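Side-chain contacts in prophage Lp1 protein 11 (Lactobacillus plantarum WCFS1, PDB 3B7H), which probably binds DNA through a Cro/C1-type helix-turn-helix domain, as transcriptional regulators of phages commonly do: residues G5-E10 with P71-V76; T17-T22 with G58-S63; V37-M40 with K46-T49. All coordinates share one frame; numbering follows the deposited sequence.

Overall arrangement
The three contacts of this small all-helical protein illustrate concentric chain closure. From the N terminus, helix 4-18 supplies the outermost pair: in contact 1 its first turns meet the C-terminal residues 71-76, closing a loop of 60 residues. Contact 2, lying wholly within that span, joins the far end of the same helix to the end of helix 50-60. Contact 3 is the innermost, folding the chain after helix 34-41 back onto that helix across five residues. None of the loops cross. Contacts 1 and 3 touch through S9 and M40, whereas contacts 2 and 3 lie on opposite sides of the chain's centre, about 17 Å apart between centres.

Contact 1 of 3, residues G5-E10 with P71-V76; sequences GEFVSE and PPYNEV
F7 offers a face of its ring to P72. The proline CD sits 3.7 Å from the centroid of the F7 ring and only 9° off its normal, the geometry of a CH-pi contact. CG of P72 adds a second carbon above the same ring, 3.9 Å from F7 CE2, and also lies over the centre of a face of the Y73 ring, 4.1 Å above its plane. The pyrrolidine thus lies over a face of each ring, while the outer end of Y73 still reaches F7 at its CB. P72 follows a cis peptide bond and starts a type I turn that runs to E75.

Y73 reaches the helix differently. A chi1 of -63° turns its ring away from the carbonyl carbon and out toward the helix, outer end first, bringing CE1 to 3.7 Å from F7 CB, which lies at the ring edge near its plane. V8 comes in at about a right angle to Y73, with CG2 4.0 Å from Y73 OH. The hydroxyl has F7 CB and V8 CG2 as carbon neighbours, and it is hydrogen-bonded with D4. V8 also packs on P48 and, across the dimer interface, on I50 of the second subunit.

Aromatic and proline groups here seat the C-terminal tail on the first helix of a Cro/C1-type helix-turn-helix fold, and the contact takes part in the subunit interface, where Y73 makes backbone hydrogen bonds to the second subunit.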
# COMPACT_ATOMS: atom_id res chain seq x y z
N GLY A 5 5.85 2.62 -7.02
CA GLY A 5 6.13 1.30 -7.59
C GLY A 5 7.59 0.89 -7.60
O GLY A 5 7.93 -0.26 -7.34
N GLU A 6 8.47 1.83 -7.92
CA GLU A 6 9.91 1.61 -7.86
C GLU A 6 10.42 1.43 -6.42
O GLU A 6 11.19 0.51 -6.13
CB GLU A 6 10.63 2.74 -8.60
CG GLU A 6 10.40 2.61 -10.08
CD GLU A 6 10.84 3.81 -10.93
OE1 GLU A 6 10.84 4.97 -10.44
OE2 GLU A 6 11.17 3.55 -12.11
N PHE A 7 10.00 2.28 -5.50
CA PHE A 7 10.42 2.09 -4.12
C PHE A 7 9.98 0.72 -3.62
O PHE A 7 10.76 -0.02 -3.02
CB PHE A 7 9.83 3.13 -3.18
CG PHE A 7 10.57 4.43 -3.14
CD1 PHE A 7 11.89 4.47 -2.78
CD2 PHE A 7 9.94 5.61 -3.45
CE1 PHE A 7 12.58 5.67 -2.72
CE2 PHE A 7 10.63 6.84 -3.40
CZ PHE A 7 11.93 6.85 -3.03
N VAL A 8 8.72 0.38 -3.87
CA VAL A 8 8.16 -0.85 -3.36
C VAL A 8 8.79 -2.09 -4.00
O VAL A 8 9.14 -3.05 -3.32
CB VAL A 8 6.60 -0.85 -3.52
CG1 VAL A 8 6.03 -2.26 -3.36
CG2 VAL A 8 5.98 0.13 -2.50
N SER A 9 8.92 -2.07 -5.32
CA SER A 9 9.42 -3.23 -6.02
C SER A 9 10.89 -3.45 -5.70
O SER A 9 11.33 -4.59 -5.55
CB SER A 9 9.13 -3.13 -7.52
OG SER A 9 9.76 -2.00 -8.10
N GLU A 10 11.66 -2.37 -5.54
CA GLU A 10 13.06 -2.51 -5.16
C GLU A 10 13.19 -3.09 -3.75
O GLU A 10 14.05 -3.93 -3.50
CB GLU A 10 13.82 -1.20 -5.27
CG GLU A 10 14.11 -0.87 -6.72
CD GLU A 10 14.73 0.51 -6.97
OE1 GLU A 10 15.25 1.14 -6.01
OE2 GLU A 10 14.68 0.94 -8.17
N PRO A 71 12.72 3.66 4.42
CA PRO A 71 12.52 5.01 3.86
C PRO A 71 12.10 4.97 2.41
O PRO A 71 12.62 4.16 1.67
CB PRO A 71 13.92 5.64 3.96
CG PRO A 71 14.68 4.78 4.91
CD PRO A 71 14.15 3.41 4.68
N PRO A 72 11.21 5.85 1.97
CA PRO A 72 10.59 7.00 2.65
C PRO A 72 9.36 6.67 3.53
O PRO A 72 8.85 7.56 4.21
CB PRO A 72 10.13 7.86 1.47
CG PRO A 72 9.74 6.86 0.43
CD PRO A 72 10.73 5.72 0.58
N TYR A 73 8.90 5.43 3.50
CA TYR A 73 7.59 5.10 4.05
C TYR A 73 7.56 5.06 5.58
O TYR A 73 6.49 5.17 6.17
CB TYR A 73 7.11 3.78 3.48
CG TYR A 73 6.91 3.84 1.99
CD1 TYR A 73 7.78 3.21 1.15
CD2 TYR A 73 5.88 4.60 1.43
CE1 TYR A 73 7.61 3.27 -0.25
CE2 TYR A 73 5.71 4.67 0.04
CZ TYR A 73 6.58 3.99 -0.79
OH TYR A 73 6.46 4.04 -2.16
N ASN A 74 8.72 4.93 6.22
CA ASN A 74 8.80 4.95 7.67
C ASN A 74 9.26 6.27 8.24
O ASN A 74 9.65 6.34 9.41
CB ASN A 74 9.62 3.76 8.22
CG ASN A 74 11.11 3.84 7.94
OD1 ASN A 74 11.61 4.74 7.24
ND2 ASN A 74 11.83 2.86 8.49
N GLU A 75 9.20 7.32 7.44
CA GLU A 75 9.40 8.68 7.95
C GLU A 75 8.28 9.58 7.48
O GLU A 75 7.63 9.26 6.50
CB GLU A 75 10.76 9.18 7.49
CG GLU A 75 11.97 8.32 8.04
CD GLU A 75 12.23 8.42 9.60
OE1 GLU A 75 12.43 9.56 10.11
OE2 GLU A 75 12.29 7.34 10.30
N VAL A 76 8.02 10.70 8.16
CA VAL A 76 6.95 11.62 7.67
C VAL A 76 7.48 12.74 6.72
O VAL A 76 6.90 13.00 5.62
CB VAL A 76 6.06 12.22 8.82
CG1 VAL A 76 5.90 11.26 9.99
CG2 VAL A 76 6.59 13.54 9.30

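Contact 2 of 3, residues T17-T22 with G58-S63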
# COMPACT_ATOMS: atom_id res chain seq x y z
N THR A 17 15.43 -11.54 -2.20
CA THR A 17 16.83 -11.94 -2.37
C THR A 17 17.46 -12.37 -1.04
O THR A 17 18.20 -13.37 -0.97
CB THR A 17 17.63 -10.78 -3.01
OG1 THR A 17 17.07 -10.50 -4.29
CG2 THR A 17 19.08 -11.15 -3.20
N GLN A 18 17.17 -11.64 0.03
CA GLN A 18 17.60 -12.05 1.37
C GLN A 18 17.04 -13.41 1.78
O GLN A 18 17.69 -14.13 2.51
CB GLN A 18 17.25 -10.98 2.42
CG GLN A 18 18.06 -9.68 2.23
CD GLN A 18 17.69 -8.58 3.22
OE1 GLN A 18 16.79 -8.74 4.08
NE2 GLN A 18 18.41 -7.43 3.11
N GLN A 19 15.88 -13.81 1.28
CA GLN A 19 15.33 -15.11 1.63
C GLN A 19 15.75 -16.22 0.67
O GLN A 19 15.24 -17.33 0.76
CB GLN A 19 13.79 -15.07 1.72
CG GLN A 19 13.26 -14.36 2.96
CD GLN A 19 11.86 -14.82 3.36
OE1 GLN A 19 11.45 -15.96 3.10
NE2 GLN A 19 11.13 -13.93 4.01
N ASN A 20 16.70 -15.93 -0.22
CA ASN A 20 17.15 -16.89 -1.23
C ASN A 20 15.98 -17.40 -2.10
O ASN A 20 15.93 -18.58 -2.47
CB ASN A 20 17.91 -18.07 -0.60
CG ASN A 20 19.18 -17.64 0.21
OD1 ASN A 20 19.71 -16.51 0.08
ND2 ASN A 20 19.67 -18.58 1.03
N LEU A 21 15.03 -16.51 -2.39
CA LEU A 21 13.93 -16.78 -3.31
C LEU A 21 14.20 -16.02 -4.60
O LEU A 21 15.16 -15.26 -4.71
CB LEU A 21 12.59 -16.31 -2.70
CG LEU A 21 12.08 -17.06 -1.47
CD1 LEU A 21 11.09 -16.24 -0.68
CD2 LEU A 21 11.45 -18.36 -1.90
N THR A 22 13.34 -16.22 -5.58
CA THR A 22 13.36 -15.40 -6.78
C THR A 22 11.97 -14.77 -6.90
O THR A 22 11.01 -15.27 -6.32
CB THR A 22 13.70 -16.24 -8.03
OG1 THR A 22 12.76 -17.31 -8.18
CG2 THR A 22 15.11 -16.82 -7.94
N GLY A 58 2.71 -12.31 2.60
CA GLY A 58 2.28 -13.59 3.13
C GLY A 58 3.28 -14.68 2.80
O GLY A 58 3.65 -15.49 3.66
N THR A 59 3.71 -14.68 1.55
CA THR A 59 4.69 -15.65 1.04
C THR A 59 6.03 -15.49 1.72
O THR A 59 6.73 -16.47 1.98
CB THR A 59 4.90 -15.48 -0.47
OG1 THR A 59 3.67 -15.74 -1.15
CG2 THR A 59 5.96 -16.42 -0.98
N LEU A 60 6.38 -14.24 2.00
CA LEU A 60 7.62 -13.91 2.67
C LEU A 60 7.59 -14.15 4.17
O LEU A 60 8.65 -14.17 4.80
CB LEU A 60 7.99 -12.47 2.40
CG LEU A 60 8.48 -12.19 0.98
CD1 LEU A 60 8.78 -10.73 0.89
CD2 LEU A 60 9.72 -13.01 0.63
N GLY A 61 6.39 -14.34 4.75
CA GLY A 61 6.24 -14.52 6.20
C GLY A 61 6.42 -13.23 7.00
O GLY A 61 6.79 -13.25 8.16
N ILE A 62 6.16 -12.09 6.37
CA ILE A 62 6.25 -10.81 7.04
C ILE A 62 4.90 -10.12 6.96
O ILE A 62 4.10 -10.44 6.08
CB ILE A 62 7.32 -9.89 6.40
CG1 ILE A 62 7.01 -9.57 4.95
CG2 ILE A 62 8.70 -10.54 6.47
CD1 ILE A 62 8.04 -8.65 4.32
N SER A 63 4.68 -9.17 7.87
CA SER A 63 3.49 -8.31 7.88
C SER A 63 3.73 -7.14 6.93
O SER A 63 4.88 -6.75 6.71
CB SER A 63 3.21 -7.77 9.28
OG SER A 63 4.14 -6.78 9.68
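NE2 of Q19 donates a short hydrogen bond to L60 O at 2.6 Å, the one polar link between T17-T22 and G58-S63. It is nearly straight and in plane: the angle at the hydrogen is 166°, the donor lies in the carbonyl plane on a lone pair of the oxygen, and the acceptor is only 3° out of the amide plane of Q19. An extended chain beyond CG carries the amide across the gap, and the coplanar bond favours this rotation of the amide.

Both partners stand where helices finish. Q19 is the first residue to leave helical geometry after helix 4-18, in a Schellman motif whose positive-phi residue is N20; L60 closes helix 50-60, and G61, again with positive phi, completes a second Schellman motif. The glutamine side chain thus bridges two helix ends.

Beside the polar link lies an apolar one. The side chains of L21 and L60 run alongside each other with opposed headings, L21 CD1 coming to 3.7 Å from L60 CD2. That same L60 methyl is 3.8 Å from Q19 NE2, placing the amide along the rim of the leucine contact. L60 continues inward onto L12 and L15 of helix 4-18, while L21 packs on I16 and on V26 of helix 23-30.

Chemically, carbonyls in a last helical turn generally lack the i+4 N-H, and Q19 supplies a side-chain donor to this one, while the leucines beside it provide the hydrophobic part of the join.

Contact 3 of 3, residues V37-M40 with K46-T49; sequences VNAM and KRPT
A39 sets its methyl group over the guanidinium of R47, with CB above the centre of one face and 3.2 Å from CZ, a carbon pair so unusually close that its exact value deserves caution. The arginine reaches this place by a bent chain: chi1 of -66° leaves CG opposite the carbonyl carbon, and a turn at chi3 (-89°) swings the flat group across the helix surface. NE stays close as well, 3.4 Å from A39 CB. The backbone N of R47 is held by S45 OG.

M40 follows another course. Its chi1 of 173° sends CG to the far side of CB from the backbone N, and the chain then bends at chi3, leading the methyl end away from the proline. What meets P48 is the middle of the side chain, crossing the proline at about a right angle. M40 CG lies a tight 3.3 Å from P48 CG, and SD is 3.6 Å from the same proline carbon. The peptide bond between R47 and P48 is cis, in the turn leading to helix 50-60, which T49 N-caps. Deeper in, M40 also packs on I23 and L12.

The contact thus packs the loop before helix 50-60 against helix 34-41, probably the recognition helix as in Cro/C1 relatives. It does so through carbon and sulfur contacts without a hydrogen bond across it; on the guanidinium of the exposed R47, the methyl covers a face and so does not occupy the in-plane N-H directions.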
# COMPACT_ATOMS: atom_id res chain seq x y z
N VAL A 37 3.45 -9.50 -11.96
CA VAL A 37 4.88 -9.43 -11.64
C VAL A 37 5.58 -8.40 -12.54
O VAL A 37 6.24 -7.49 -12.07
CB VAL A 37 5.55 -10.84 -11.86
CG1 VAL A 37 7.08 -10.74 -11.93
CG2 VAL A 37 5.11 -11.82 -10.79
N ASN A 38 5.40 -8.53 -13.85
CA ASN A 38 6.00 -7.60 -14.79
C ASN A 38 5.60 -6.14 -14.51
O ASN A 38 6.44 -5.24 -14.55
CB ASN A 38 5.67 -8.01 -16.25
CG ASN A 38 6.38 -9.31 -16.70
OD1 ASN A 38 7.42 -9.69 -16.14
ND2 ASN A 38 5.81 -10.00 -17.71
N ALA A 39 4.31 -5.93 -14.20
CA ALA A 39 3.76 -4.59 -13.92
C ALA A 39 4.43 -3.92 -12.72
O ALA A 39 4.86 -2.76 -12.76
CB ALA A 39 2.26 -4.67 -13.72
N MET A 40 4.55 -4.70 -11.64
CA MET A 40 5.27 -4.28 -10.43
C MET A 40 6.57 -3.54 -10.74
O MET A 40 6.82 -2.48 -10.17
CB MET A 40 5.55 -5.51 -9.56
CG MET A 40 6.42 -5.29 -8.33
SD MET A 40 6.03 -6.53 -7.05
CE MET A 40 6.62 -8.04 -7.79
N LYS A 46 1.10 1.85 -12.40
CA LYS A 46 0.56 2.31 -11.11
C LYS A 46 0.64 1.20 -10.01
O LYS A 46 0.50 1.48 -8.77
CB LYS A 46 -0.88 2.82 -11.30
CG LYS A 46 -1.03 4.10 -12.14
CD LYS A 46 -2.51 4.61 -12.30
CE LYS A 46 -2.74 5.93 -13.18
NZ LYS A 46 -4.19 6.48 -13.38
N ARG A 47 0.88 -0.04 -10.45
CA ARG A 47 1.08 -1.21 -9.56
C ARG A 47 2.51 -1.22 -8.98
O ARG A 47 3.42 -0.55 -9.53
CB ARG A 47 0.78 -2.51 -10.32
CG ARG A 47 -0.72 -2.63 -10.70
CD ARG A 47 -1.03 -3.83 -11.59
NE ARG A 47 -0.92 -3.56 -13.03
CZ ARG A 47 -0.97 -4.51 -13.96
NH1 ARG A 47 -0.87 -4.19 -15.25
NH2 ARG A 47 -1.11 -5.79 -13.62
N PRO A 48 2.74 -1.96 -7.85
CA PRO A 48 1.84 -2.84 -7.09
C PRO A 48 0.72 -2.16 -6.23
O PRO A 48 0.87 -1.01 -5.78
CB PRO A 48 2.83 -3.64 -6.19
CG PRO A 48 4.19 -3.42 -6.82
CD PRO A 48 4.10 -2.02 -7.29
N THR A 49 -0.40 -2.87 -6.08
CA THR A 49 -1.47 -2.48 -5.17
C THR A 49 -1.14 -3.01 -3.76
O THR A 49 -0.29 -3.87 -3.60
CB THR A 49 -2.83 -3.13 -5.56
OG1 THR A 49 -2.68 -4.55 -5.52
CG2 THR A 49 -3.29 -2.71 -6.99